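Rab5 protein, putative (Plasmodium falciparum, PDB 3CLV) is a putative Rab5 protein, a small G protein with the Ras-like P-loop fold, and has GDP bound in its nucleotide pocket. Local coordinates at residues A[11-16]-A[120-125]; A[43-48]-A[95-100]; A[155-160]-A[180-185]. All coordinates share one frame; numbering follows the deposited sequence.

Contact 1: residues A[11-16]-A[120-125]; sequences VLLGES and AIVVFD. With GDP (guanosine-5'-diphosphate), chain D.
Between Val11–Leu13 and Ala120–Val123 no ring or planar side chain meets another; the flat groups are backbone peptides, joined by three N-H···O bonds: Ile121 N donates to Val11 O, Leu13 N to Ile121 O at 2.8 Å, and Val123 N to Leu13 O. One face of the sheet carries Val11, Leu13, Ala120 and Val122, on the side of helices 110-114 and 129-145; the other carries Leu12 and Ile121. The strands run almost parallel, 11° apart. Aliphatic residues suit such a buried pair, since they bring no polar side-chain groups to satisfy. Val11 CG1 sits 3.6 Å from Ala120 CB, the short alanine accepting the branch beside it. This is the central parallel pair of the Ras-like sheet, and Gly14, where strand 8-13 gives way to the loop toward the phosphates, fits the start of a P-loop. Its extended backbone is one that glycine adopts readily, and its CA lies 3.6 Å from Val123 O. On the other face Leu12, its CG anti to the backbone N (chi1 173°), reaches across obliquely: CD1 touches Val123 CG2 at 3.5 Å and Ile121 CG2 at 3.7 Å. Beyond the last direct bond, a water accepts from Glu15 N and donates to Val123 O at 2.7 Å.

Contact 2: residues A[43-48]-A[95-100]; sequences SFCTYV and FDIWDT
Strands 43-48 and 95-99 run antiparallel, their short axes 4.7 Å apart, with Cys45 and Ile97, like Tyr47 and Phe95, forming hydrogen-bonded pairs. Each pair exchanges two backbone bonds, the one from Ile97 N to Cys45 O measuring 2.7 Å. In the non-hydrogen-bonded pair Phe44–Trp98, the phenyl edge meets the indole face in a T-shaped stack: CE1 of Phe44 stands 3.6 Å from CD2 of Trp98, over the ring, and the planes are 71° apart. Both side chains leave the same face of the sheet, and Trp98 CG lies beside its backbone N (chi1 -64°), as does that of Phe44, bringing the rings alongside. In the Ras-like fold these are the second and third strands, the antiparallel pair at one border of an otherwise parallel sheet. On the opposite face Cys45, Tyr47, Phe95 and Ile97 pack together, Ile97 CD1 lying 4.1 Å from Tyr47 CB. Helix 191-206 covers Phe95 and Ile97 here, so bulky hydrophobic residues suit these positions. On the face of Phe44, Trp98 NE1 donates to Asp96 OD2 at 2.9 Å, nearly in the indole plane but from above the carboxylate, for one of two Asp96 conformers; OD1 forms a salt bridge with Arg115 of the second subunit. At the polar end one water links Ser43 N to Asp99 O, and another joins Ser43 OG to Asp99 OD2, while Asp99 OD1 accepts from Ala101 N.

Contact 3: residues A[155-160]-A[180-185]; sequences NKIDKN and FIQTSA. With GDP (guanosine-5'-diphosphate), chain D.
Strand 180-183 runs beside Asn155, after which the chain bends away through a type I turn from Lys156 to Lys159, so the touching parts point 78° apart, and Ile157 N reaches back to Thr183 O at 3.2 Å. Asn155 does the joining through its amide oxygen. With CG anti to the backbone N (chi1 -166°), OD1 receives Thr183 OG1 at 2.9 Å, somewhat out of the amide plane, and Ala185 N at 3.3 Å, in plane on a lone pair. An asparagine suits this place because its NH2 end can donate as well: ND2 bonds to Val18 O in the loop after strand 8-13. Two fingerprints of Ras-like proteins meet here: Asn155–Asp158 matches the NKxD motif, and Ser184–Ala185 belongs to the SAK motif, completed by Lys186. The CB of Ile157 points toward the strand; CG1 lies 3.3 Å from Thr183 O and CG2 3.7 Å from Gln182 OE1. Lys156 serves the ligand instead: its extended chain lies over one face of the guanine, CG 3.5 Å from C6 of GDP, before NZ bonds to the ribose O4' and to Ser17 O. Asp158 meets the base at its edge with both carboxylate oxygens, OD1 taking N2 of GDP at 2.8 Å and OD2 taking N1 at 2.6 Å. Ser184 OG, also bonded to Thr187 N, probably donates to OD2, though the very short modelled distance leaves its length doubtful; Ala185 N makes a weak bond to O6. A carboxylate facing two N-H donors, with a backbone N-H near O6, matches the guanine edge, consistent with the role of NKxD and SAK in recognising guanine in Ras-like proteins; such donors would probably favour the ionised form of Asp158.

How the contacts relate
All three contacts reach one six-stranded sheet, but in different parts of it. Contact 1 is the buried centre, contact 2 a partly exposed border that meets the second subunit, and contact 3 a buried site near the opposite border, where a loop follows a strand. Contacts 1 and 2 touch directly, Leu12 N lying 2.8 Å from Trp98 O, since strands 8-13 and 92-99 are neighbours; contact 3 joins contact 1 through Phe124 O and Asn155 N. Contacts 2 and 3 do not touch, their nearest atoms about 11 Å apart. Aliphatic packing dominates the centre; the border adds aromatic stacking and an intersubunit salt bridge; polar side chains dominate the guanine site. GDP spans contacts 1 and 3, phosphates near one and base at the other.

Contact 1: residues A[11-16]-A[120-125]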
loop_
_atom_site.group_PDB
_atom_site.type_symbol
_atom_site.label_atom_id
_atom_site.label_comp_id
_atom_site.label_asym_id
_atom_site.label_seq_id
_atom_site.Cartn_x
_atom_site.Cartn_y
_atom_site.Cartn_z
ATOM N N VAL A 11 0.648 5.787 7.470
ATOM C CA VAL A 11 2.105 5.740 7.438
ATOM C C VAL A 11 2.673 6.327 8.731
ATOM O O VAL A 11 2.337 7.454 9.143
ATOM C CB VAL A 11 2.751 6.381 6.169
ATOM C CG1 VAL A 11 2.333 7.858 5.975
ATOM C CG2 VAL A 11 4.295 6.276 6.213
ATOM N N LEU A 12 3.521 5.538 9.377
ATOM C CA LEU A 12 4.220 5.996 10.559
ATOM C C LEU A 12 5.658 6.279 10.159
ATOM O O LEU A 12 6.424 5.368 9.826
ATOM C CB LEU A 12 4.107 4.951 11.683
ATOM C CG LEU A 12 4.911 5.175 12.965
ATOM C CD1 LEU A 12 4.584 6.491 13.638
ATOM C CD2 LEU A 12 4.623 4.012 13.916
ATOM N N LEU A 13 6.006 7.564 10.174
ATOM C CA LEU A 13 7.196 8.079 9.540
ATOM C C LEU A 13 8.001 8.919 10.527
ATOM O O LEU A 13 7.430 9.612 11.360
ATOM C CB LEU A 13 6.772 8.944 8.339
ATOM C CG LEU A 13 7.774 9.791 7.574
ATOM C CD1 LEU A 13 8.700 8.909 6.735
ATOM C CD2 LEU A 13 7.015 10.754 6.663
ATOM N N GLY A 14 9.325 8.876 10.408
ATOM C CA GLY A 14 10.215 9.698 11.244
ATOM C C GLY A 14 11.623 9.154 11.146
ATOM O O GLY A 14 11.818 8.017 10.698
ATOM N N GLU A 15 12.602 9.955 11.560
ATOM C CA GLU A 15 14.014 9.544 11.525
ATOM C C GLU A 15 14.230 8.330 12.459
ATOM O O GLU A 15 13.526 8.190 13.455
ATOM C CB GLU A 15 14.893 10.728 11.947
ATOM C CG GLU A 15 16.402 10.441 11.939
ATOM C CD GLU A 15 17.263 11.675 12.150
ATOM O OE1 GLU A 15 16.816 12.810 11.845
ATOM O OE2 GLU A 15 18.412 11.494 12.626
ATOM N N SER A 16 15.180 7.442 12.154
ATOM C CA SER A 16 15.508 6.390 13.117
ATOM C C SER A 16 15.850 6.964 14.495
ATOM O O SER A 16 16.455 8.047 14.617
ATOM C CB SER A 16 16.609 5.430 12.626
ATOM O OG SER A 16 17.817 6.120 12.390
ATOM N N ALA A 120 -1.006 10.212 8.001
ATOM C CA ALA A 120 0.431 10.163 8.170
ATOM C C ALA A 120 0.754 10.643 9.569
ATOM O O ALA A 120 0.334 11.745 9.985
ATOM C CB ALA A 120 1.145 11.012 7.111
ATOM N N ILE A 121 1.470 9.797 10.302
ATOM C CA ILE A 121 1.987 10.129 11.620
ATOM C C ILE A 121 3.470 10.444 11.484
ATOM O O ILE A 121 4.289 9.548 11.205
ATOM C CB ILE A 121 1.803 8.961 12.636
ATOM C CG1 ILE A 121 0.345 8.518 12.726
ATOM C CG2 ILE A 121 2.328 9.352 14.042
ATOM C CD1 ILE A 121 0.172 7.179 13.522
ATOM N N VAL A 122 3.820 11.717 11.670
ATOM C CA VAL A 122 5.209 12.156 11.501
ATOM C C VAL A 122 5.799 12.453 12.878
ATOM O O VAL A 122 5.376 13.402 13.560
ATOM C CB VAL A 122 5.353 13.392 10.566
ATOM C CG1 VAL A 122 6.834 13.646 10.273
ATOM C CG2 VAL A 122 4.608 13.171 9.254
ATOM N N VAL A 123 6.756 11.628 13.284
ATOM C CA VAL A 123 7.253 11.620 14.658
ATOM C C VAL A 123 8.644 12.260 14.712
ATOM O O VAL A 123 9.458 12.051 13.836
ATOM C CB VAL A 123 7.346 10.145 15.202
ATOM C CG1 VAL A 123 7.790 10.118 16.670
ATOM C CG2 VAL A 123 6.023 9.430 15.011
ATOM N N PHE A 124 8.899 13.047 15.749
ATOM C CA PHE A 124 10.257 13.504 16.035
ATOM C C PHE A 124 10.528 13.336 17.532
ATOM O O PHE A 124 9.620 13.011 18.313
ATOM C CB PHE A 124 10.490 14.944 15.527
ATOM C CG PHE A 124 9.783 16.012 16.352
ATOM C CD1 PHE A 124 8.453 16.344 16.092
ATOM C CD2 PHE A 124 10.454 16.679 17.372
ATOM C CE1 PHE A 124 7.785 17.303 16.852
ATOM C CE2 PHE A 124 9.794 17.648 18.153
ATOM C CZ PHE A 124 8.458 17.960 17.884
ATOM N N ASP A 125 11.792 13.525 17.903
ATOM C CA ASP A 125 12.277 13.349 19.270
ATOM C C ASP A 125 12.564 14.763 19.779
ATOM O O ASP A 125 13.355 15.503 19.183
ATOM C CB ASP A 125 13.547 12.463 19.212
ATOM C CG ASP A 125 14.290 12.348 20.543
ATOM O OD1 ASP A 125 13.899 12.972 21.563
ATOM O OD2 ASP A 125 15.319 11.621 20.536
HETATM P PB GDP D . 12.452 4.093 15.826
HETATM O O1B GDP D . 11.539 2.942 15.556
HETATM O O2B GDP D . 13.780 3.904 15.128
HETATM O O3B GDP D . 11.871 5.418 15.401
HETATM O O3A GDP D . 12.728 4.251 17.416
HETATM P PA GDP D . 12.679 3.057 18.516
HETATM O O1A GDP D . 13.587 1.913 18.095
HETATM O O2A GDP D . 11.288 2.649 18.890
HETATM O "O5'" GDP D . 13.361 3.790 19.775
HETATM C "C5'" GDP D . 14.712 4.265 19.744
HETATM C "C4'" GDP D . 15.201 4.398 21.191
HETATM O "O4'" GDP D . 14.484 5.436 21.864
HETATM C "C3'" GDP D . 15.032 3.147 22.049
HETATM O "O3'" GDP D . 16.181 3.123 22.906
HETATM C "C2'" GDP D . 13.782 3.414 22.890
HETATM O "O2'" GDP D . 13.768 2.746 24.160
HETATM C "C1'" GDP D . 13.880 4.922 23.061
HETATM N N9 GDP D . 12.560 5.552 23.174
HETATM C C8 GDP D . 11.528 5.411 22.315
HETATM N N7 GDP D . 10.475 6.143 22.729
HETATM C C5 GDP D . 10.847 6.776 23.865
HETATM C C6 GDP D . 10.217 7.716 24.822
HETATM O O6 GDP D . 9.037 8.101 24.638
HETATM N N1 GDP D . 10.959 8.139 25.880
HETATM C C2 GDP D . 12.242 7.748 26.092
HETATM N N2 GDP D . 12.906 8.232 27.173
HETATM N N3 GDP D . 12.885 6.867 25.262
HETATM C C4 GDP D . 12.236 6.378 24.155
HETATM O O HOH W 1 11.764 12.621 12.506
#

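Contact 2: residues A[43-48]-A[95-100]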
loop_
_atom_site.group_PDB
_atom_site.type_symbol
_atom_site.label_atom_id
_atom_site.label_comp_id
_atom_site.label_asym_id
_atom_site.label_seq_id
_atom_site.Cartn_x
_atom_site.Cartn_y
_atom_site.Cartn_z
ATOM N N SER A 43 7.265 -3.708 8.438
ATOM C CA SER A 43 6.692 -3.533 9.771
ATOM C C SER A 43 5.252 -3.028 9.689
ATOM O O SER A 43 5.030 -1.860 9.361
ATOM C CB SER A 43 7.560 -2.571 10.582
ATOM O OG SER A 43 7.098 -2.442 11.910
ATOM N N PHE A 44 4.287 -3.909 9.971
ATOM C CA PHE A 44 2.865 -3.552 9.962
ATOM C C PHE A 44 2.178 -3.933 11.262
ATOM O O PHE A 44 2.581 -4.904 11.930
ATOM C CB PHE A 44 2.096 -4.298 8.863
ATOM C CG PHE A 44 2.770 -4.321 7.522
ATOM C CD1 PHE A 44 2.852 -3.164 6.744
ATOM C CD2 PHE A 44 3.270 -5.523 7.008
ATOM C CE1 PHE A 44 3.459 -3.197 5.470
ATOM C CE2 PHE A 44 3.861 -5.573 5.734
ATOM C CZ PHE A 44 3.951 -4.409 4.966
ATOM N N CYS A 45 1.120 -3.189 11.582
ATOM C CA CYS A 45 0.238 -3.531 12.699
ATOM C C CYS A 45 -1.115 -2.863 12.500
ATOM O O CYS A 45 -1.256 -1.935 11.716
ATOM C CB CYS A 45 0.843 -3.129 14.053
ATOM S SG CYS A 45 0.648 -1.400 14.507
ATOM N N THR A 46 -2.127 -3.374 13.195
ATOM C CA THR A 46 -3.457 -2.759 13.135
ATOM C C THR A 46 -3.902 -2.269 14.520
ATOM O O THR A 46 -3.369 -2.694 15.545
ATOM C CB THR A 46 -4.514 -3.674 12.474
ATOM O OG1 THR A 46 -4.710 -4.852 13.271
ATOM C CG2 THR A 46 -4.057 -4.101 11.090
ATOM N N TYR A 47 -4.849 -1.341 14.537
ATOM C CA TYR A 47 -5.360 -0.814 15.779
ATOM C C TYR A 47 -6.737 -0.252 15.523
ATOM O O TYR A 47 -6.974 0.403 14.498
ATOM C CB TYR A 47 -4.430 0.263 16.346
ATOM C CG TYR A 47 -4.874 0.766 17.696
ATOM C CD1 TYR A 47 -4.750 -0.048 18.832
ATOM C CD2 TYR A 47 -5.436 2.035 17.841
ATOM C CE1 TYR A 47 -5.151 0.392 20.071
ATOM C CE2 TYR A 47 -5.845 2.494 19.089
ATOM C CZ TYR A 47 -5.698 1.658 20.199
ATOM O OH TYR A 47 -6.100 2.059 21.449
ATOM N N VAL A 48 -7.653 -0.521 16.450
ATOM C CA VAL A 48 -9.026 -0.079 16.291
ATOM C C VAL A 48 -9.363 0.949 17.360
ATOM O O VAL A 48 -9.089 0.747 18.539
ATOM C CB VAL A 48 -10.006 -1.265 16.377
ATOM C CG1 VAL A 48 -11.444 -0.778 16.219
ATOM C CG2 VAL A 48 -9.669 -2.315 15.327
ATOM N N PHE A 95 -7.140 1.220 12.022
ATOM C CA PHE A 95 -5.911 1.729 11.421
ATOM C C PHE A 95 -5.040 0.581 10.943
ATOM O O PHE A 95 -4.861 -0.384 11.680
ATOM C CB PHE A 95 -5.132 2.579 12.441
ATOM C CG PHE A 95 -5.849 3.837 12.839
ATOM C CD1 PHE A 95 -5.699 5.006 12.087
ATOM C CD2 PHE A 95 -6.689 3.854 13.954
ATOM C CE1 PHE A 95 -6.369 6.183 12.441
ATOM C CE2 PHE A 95 -7.373 5.021 14.322
ATOM C CZ PHE A 95 -7.208 6.200 13.562
ATOM N N ASP A 96 -4.536 0.675 9.708
ATOM C CA ASP A 96 -3.530 -0.247 9.213
ATOM C C ASP A 96 -2.208 0.527 9.197
ATOM O O ASP A 96 -1.962 1.308 8.278
ATOM C CB ASP A 96 -3.933 -0.761 7.820
ATOM C CG ASP A 96 -2.815 -1.527 7.107
ATOM O OD1 ASP A 96 -1.860 -2.012 7.757
ATOM O OD2 ASP A 96 -2.902 -1.647 5.867
ATOM N N ILE A 97 -1.385 0.319 10.222
ATOM C CA ILE A 97 -0.173 1.122 10.429
ATOM C C ILE A 97 1.053 0.512 9.783
ATOM O O ILE A 97 1.430 -0.620 10.092
ATOM C CB ILE A 97 0.092 1.337 11.930
ATOM C CG1 ILE A 97 -1.182 1.886 12.592
ATOM C CG2 ILE A 97 1.246 2.315 12.138
ATOM C CD1 ILE A 97 -1.305 1.534 14.086
ATOM N N TRP A 98 1.675 1.283 8.897
ATOM C CA TRP A 98 2.889 0.896 8.233
ATOM C C TRP A 98 4.021 1.731 8.812
ATOM O O TRP A 98 4.121 2.931 8.526
ATOM C CB TRP A 98 2.788 1.145 6.714
ATOM C CG TRP A 98 1.739 0.325 5.963
ATOM C CD1 TRP A 98 0.528 -0.094 6.420
ATOM C CD2 TRP A 98 1.818 -0.099 4.599
ATOM N NE1 TRP A 98 -0.138 -0.795 5.443
ATOM C CE2 TRP A 98 0.635 -0.804 4.311
ATOM C CE3 TRP A 98 2.793 0.032 3.594
ATOM C CZ2 TRP A 98 0.383 -1.359 3.055
ATOM C CZ3 TRP A 98 2.546 -0.517 2.355
ATOM C CH2 TRP A 98 1.350 -1.215 2.097
ATOM N N ASP A 99 4.904 1.087 9.576
ATOM C CA ASP A 99 6.072 1.764 10.159
ATOM C C ASP A 99 7.224 1.707 9.173
ATOM O O ASP A 99 7.702 0.623 8.842
ATOM C CB ASP A 99 6.458 1.097 11.487
ATOM C CG ASP A 99 7.709 1.687 12.135
ATOM O OD1 ASP A 99 8.215 2.735 11.677
ATOM O OD2 ASP A 99 8.183 1.077 13.139
ATOM N N THR A 100 7.654 2.875 8.691
ATOM C CA THR A 100 8.735 2.919 7.691
ATOM C C THR A 100 9.986 2.184 8.204
ATOM O O THR A 100 10.694 1.550 7.422
ATOM C CB THR A 100 9.078 4.361 7.239
ATOM O OG1 THR A 100 9.390 5.161 8.383
ATOM C CG2 THR A 100 7.889 4.995 6.503
HETATM O O HOH W 2 8.738 -1.343 7.362
HETATM O O HOH W 3 7.153 -1.083 14.858
#

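Contact 3: residues A[155-160]-A[180-185]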
loop_
_atom_site.group_PDB
_atom_site.type_symbol
_atom_site.label_atom_id
_atom_site.label_comp_id
_atom_site.label_asym_id
_atom_site.label_seq_id
_atom_site.Cartn_x
_atom_site.Cartn_y
_atom_site.Cartn_z
ATOM N N ASN A 155 7.618 13.107 20.329
ATOM C CA ASN A 155 7.851 11.987 21.234
ATOM C C ASN A 155 9.029 12.222 22.211
ATOM O O ASN A 155 9.904 13.057 21.959
ATOM C CB ASN A 155 8.020 10.674 20.446
ATOM C CG ASN A 155 7.931 9.428 21.334
ATOM O OD1 ASN A 155 7.009 9.277 22.136
ATOM N ND2 ASN A 155 8.867 8.496 21.134
ATOM N N LYS A 156 9.016 11.471 23.314
ATOM C CA LYS A 156 10.086 11.469 24.343
ATOM C C LYS A 156 10.005 12.641 25.322
ATOM O O LYS A 156 11.022 13.052 25.900
ATOM C CB LYS A 156 11.483 11.362 23.730
ATOM C CG LYS A 156 11.630 10.192 22.726
ATOM C CD LYS A 156 13.084 9.756 22.689
ATOM C CE LYS A 156 13.405 8.947 21.439
ATOM N NZ LYS A 156 14.800 8.388 21.475
ATOM N N ILE A 157 8.799 13.166 25.512
ATOM C CA ILE A 157 8.601 14.310 26.410
ATOM C C ILE A 157 8.980 13.997 27.861
ATOM O O ILE A 157 9.205 14.922 28.648
ATOM C CB ILE A 157 7.166 14.893 26.338
ATOM C CG1 ILE A 157 6.138 13.865 26.839
ATOM C CG2 ILE A 157 6.896 15.448 24.925
ATOM C CD1 ILE A 157 4.744 14.388 27.009
ATOM N N ASP A 158 9.064 12.704 28.202
ATOM C CA ASP A 158 9.533 12.272 29.524
ATOM C C ASP A 158 10.988 12.669 29.796
ATOM O O ASP A 158 11.416 12.707 30.951
ATOM C CB ASP A 158 9.395 10.758 29.661
ATOM C CG ASP A 158 10.240 10.019 28.656
ATOM O OD1 ASP A 158 11.437 9.783 28.936
ATOM O OD2 ASP A 158 9.716 9.701 27.574
ATOM N N LYS A 159 11.756 12.929 28.744
ATOM C CA LYS A 159 13.159 13.317 28.907
ATOM C C LYS A 159 13.298 14.760 29.426
ATOM O O LYS A 159 12.371 15.576 29.287
ATOM C CB LYS A 159 13.938 13.117 27.604
ATOM C CG LYS A 159 14.104 11.641 27.193
ATOM C CD LYS A 159 14.830 11.507 25.870
ATOM C CE LYS A 159 16.324 11.687 26.065
ATOM N NZ LYS A 159 17.122 11.434 24.831
ATOM N N ASN A 160 14.453 15.065 30.024
ATOM C CA ASN A 160 14.727 16.408 30.543
ATOM C C ASN A 160 15.652 17.203 29.619
ATOM O O ASN A 160 15.306 18.304 29.161
ATOM C CB ASN A 160 15.332 16.322 31.954
ATOM N N PHE A 180 -1.407 18.046 16.144
ATOM C CA PHE A 180 -0.175 18.004 16.944
ATOM C C PHE A 180 -0.424 17.343 18.307
ATOM O O PHE A 180 -1.442 17.580 18.948
ATOM C CB PHE A 180 0.432 19.413 17.089
ATOM C CG PHE A 180 1.624 19.475 18.018
ATOM C CD1 PHE A 180 2.892 19.092 17.571
ATOM C CD2 PHE A 180 1.480 19.918 19.331
ATOM C CE1 PHE A 180 4.001 19.136 18.431
ATOM C CE2 PHE A 180 2.588 19.966 20.207
ATOM C CZ PHE A 180 3.851 19.586 19.752
ATOM N N ILE A 181 0.515 16.501 18.749
ATOM C CA ILE A 181 0.407 15.879 20.058
ATOM C C ILE A 181 1.815 15.633 20.644
ATOM O O ILE A 181 2.779 15.417 19.910
ATOM C CB ILE A 181 -0.485 14.599 20.004
ATOM C CG1 ILE A 181 -0.818 14.083 21.417
ATOM C CG2 ILE A 181 0.143 13.514 19.073
ATOM C CD1 ILE A 181 -2.071 13.259 21.478
ATOM N N GLN A 182 1.932 15.739 21.962
ATOM C CA GLN A 182 3.182 15.456 22.660
ATOM C C GLN A 182 3.014 14.123 23.360
ATOM O O GLN A 182 2.015 13.909 24.044
ATOM C CB GLN A 182 3.476 16.539 23.693
ATOM C CG GLN A 182 3.870 17.879 23.104
ATOM C CD GLN A 182 4.213 18.867 24.193
ATOM O OE1 GLN A 182 5.215 18.699 24.884
ATOM N NE2 GLN A 182 3.376 19.887 24.372
ATOM N N THR A 183 3.984 13.226 23.168
ATOM C CA THR A 183 3.851 11.853 23.662
ATOM C C THR A 183 5.101 11.324 24.382
ATOM O O THR A 183 6.212 11.847 24.218
ATOM C CB THR A 183 3.493 10.843 22.510
ATOM O OG1 THR A 183 4.575 10.782 21.576
ATOM C CG2 THR A 183 2.205 11.230 21.788
ATOM N N SER A 184 4.888 10.282 25.183
ATOM C CA SER A 184 5.971 9.440 25.668
ATOM C C SER A 184 5.575 7.979 25.499
ATOM O O SER A 184 4.601 7.504 26.096
ATOM C CB SER A 184 6.359 9.774 27.124
ATOM O OG SER A 184 7.419 8.917 27.583
ATOM N N ALA A 185 6.308 7.263 24.643
ATOM C CA ALA A 185 6.183 5.798 24.569
ATOM C C ALA A 185 6.625 5.165 25.885
ATOM O O ALA A 185 6.092 4.141 26.293
ATOM C CB ALA A 185 7.018 5.239 23.413
HETATM P PB GDP D . 12.452 4.093 15.826
HETATM O O1B GDP D . 11.539 2.942 15.556
HETATM O O2B GDP D . 13.780 3.904 15.128
HETATM O O3B GDP D . 11.871 5.418 15.401
HETATM O O3A GDP D . 12.728 4.251 17.416
HETATM P PA GDP D . 12.679 3.057 18.516
HETATM O O1A GDP D . 13.587 1.913 18.095
HETATM O O2A GDP D . 11.288 2.649 18.890
HETATM O "O5'" GDP D . 13.361 3.790 19.775
HETATM C "C5'" GDP D . 14.712 4.265 19.744
HETATM C "C4'" GDP D . 15.201 4.398 21.191
HETATM O "O4'" GDP D . 14.484 5.436 21.864
HETATM C "C3'" GDP D . 15.032 3.147 22.049
HETATM O "O3'" GDP D . 16.181 3.123 22.906
HETATM C "C2'" GDP D . 13.782 3.414 22.890
HETATM O "O2'" GDP D . 13.768 2.746 24.160
HETATM C "C1'" GDP D . 13.880 4.922 23.061
HETATM N N9 GDP D . 12.560 5.552 23.174
HETATM C C8 GDP D . 11.528 5.411 22.315
HETATM N N7 GDP D . 10.475 6.143 22.729
HETATM C C5 GDP D . 10.847 6.776 23.865
HETATM C C6 GDP D . 10.217 7.716 24.822
HETATM O O6 GDP D . 9.037 8.101 24.638
HETATM N N1 GDP D . 10.959 8.139 25.880
HETATM C C2 GDP D . 12.242 7.748 26.092
HETATM N N2 GDP D . 12.906 8.232 27.173
HETATM N N3 GDP D . 12.885 6.867 25.262
HETATM C C4 GDP D . 12.236 6.378 24.155
#